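Local coordinates for Alpha/beta hydrolase fold protein (Nakamurella multipartita, PDB 4Y7D), which probably acts as a hydrolase of the alpha/beta-hydrolase fold, although its natural substrate is not established, at residues L159-M162 with A163-P167. Numbering follows the deposited sequence.
Sequences LQLM and AAHTP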
# COMPACT_ATOMS: atom_id res chain seq x y z
N LEU A 159 -18.10 5.02 8.45
CA LEU A 159 -17.53 4.22 7.35
C LEU A 159 -17.78 2.73 7.55
O LEU A 159 -18.08 2.02 6.60
CB LEU A 159 -16.02 4.44 7.20
CG LEU A 159 -15.64 5.85 6.71
CD1 LEU A 159 -14.18 6.08 6.94
CD2 LEU A 159 -15.98 6.04 5.24
N GLN A 160 -17.63 2.26 8.79
CA GLN A 160 -17.89 0.86 9.13
C GLN A 160 -19.33 0.48 8.86
O GLN A 160 -19.60 -0.56 8.26
CB GLN A 160 -17.54 0.59 10.59
CG GLN A 160 -16.05 0.72 10.90
CD GLN A 160 -15.74 0.75 12.39
OE1 GLN A 160 -16.66 0.78 13.22
NE2 GLN A 160 -14.45 0.75 12.73
N LEU A 161 -20.26 1.33 9.30
CA LEU A 161 -21.68 1.10 9.01
C LEU A 161 -21.95 1.12 7.52
O LEU A 161 -22.70 0.30 7.01
CB LEU A 161 -22.58 2.15 9.69
CG LEU A 161 -22.77 2.09 11.20
CD1 LEU A 161 -23.99 2.92 11.58
CD2 LEU A 161 -22.95 0.66 11.69
N MSE A 162 -21.34 2.05 6.78
CA MSE A 162 -21.59 2.10 5.34
C MSE A 162 -21.09 0.83 4.67
O MSE A 162 -21.76 0.28 3.79
CB MSE A 162 -20.93 3.35 4.76
CG MSE A 162 -21.68 4.61 5.15
SE MSE A 162 -20.75 6.21 4.40
CE MSE A 162 -21.22 5.85 2.53
N ALA A 163 -19.92 0.38 5.08
CA ALA A 163 -19.31 -0.83 4.50
C ALA A 163 -20.17 -2.03 4.76
O ALA A 163 -20.29 -2.90 3.91
CB ALA A 163 -17.92 -1.09 5.08
N ALA A 164 -20.78 -2.08 5.95
CA ALA A 164 -21.62 -3.22 6.34
C ALA A 164 -22.98 -3.19 5.70
O ALA A 164 -23.56 -4.24 5.35
CB ALA A 164 -21.76 -3.28 7.85
N HIS A 165 -23.54 -1.98 5.54
CA HIS A 165 -24.94 -1.85 5.23
C HIS A 165 -25.31 -1.13 3.94
O HIS A 165 -26.40 -1.33 3.44
CB HIS A 165 -25.63 -1.18 6.40
CG HIS A 165 -25.52 -1.95 7.66
ND1 HIS A 165 -26.17 -3.15 7.85
CD2 HIS A 165 -24.82 -1.71 8.79
CE1 HIS A 165 -25.89 -3.61 9.06
NE2 HIS A 165 -25.07 -2.75 9.65
N THR A 166 -24.42 -0.28 3.44
CA THR A 166 -24.65 0.47 2.18
C THR A 166 -23.39 0.36 1.33
O THR A 166 -22.70 1.38 1.06
CB THR A 166 -25.03 1.96 2.43
OG1 THR A 166 -23.92 2.68 3.01
CG2 THR A 166 -26.25 2.05 3.31
N PRO A 167 -23.00 -0.88 0.98
CA PRO A 167 -21.67 -1.03 0.41
C PRO A 167 -21.54 -0.31 -0.95
O PRO A 167 -20.48 0.31 -1.21
CB PRO A 167 -21.49 -2.56 0.32
CG PRO A 167 -22.88 -3.12 0.37
CD PRO A 167 -23.61 -2.19 1.28
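Met162 meets Thr166 one turn further along, at the C-terminal end of helix 153-165, one of the helices inserted between strands 124-130 and 242-247, the usual place of the cap in the alpha/beta-hydrolase fold. The Met162 carbonyl oxygen accepts the 2.7 Å bond from Thr166 N, the last of the four i to i+4 bonds between 159-162 and 163-166, of which Ala163 N to Leu159 O (2.9 Å) is the first. Beyond it the helical ladder cannot simply run on, because Pro167 N carries no hydrogen; Thr166, with phi -134° and psi 60°, leaves helical geometry, and Pro167 opens helix 167-177, where a proline fits readily at the first turn.

Ala163 is small enough to set its CB 3.5 Å from Leu159 O while its methyl touches Leu170 of helix 167-177 and Val208 of helix 197-209. On the outer side, Leu161 O lies at the imidazole edge, 3.4 Å from His165 CD2, and also bonds His165 N; Leu161 CD2 follows at 4.2 Å from His165 CD2. A polar ring suits this exposed flank, its carbon edge meeting the leucine methyl. Met162, a selenomethionine, has a flexible chain that chi1 (-73°) starts past the Thr166 hydroxyl. Short enough to stay close to the backbone, Thr166 OG1 makes a weak, unsettled 3.3 Å approach to Met162 O and lies 3.5 Å from Met162 CB and 3.6 Å from Met162 CG.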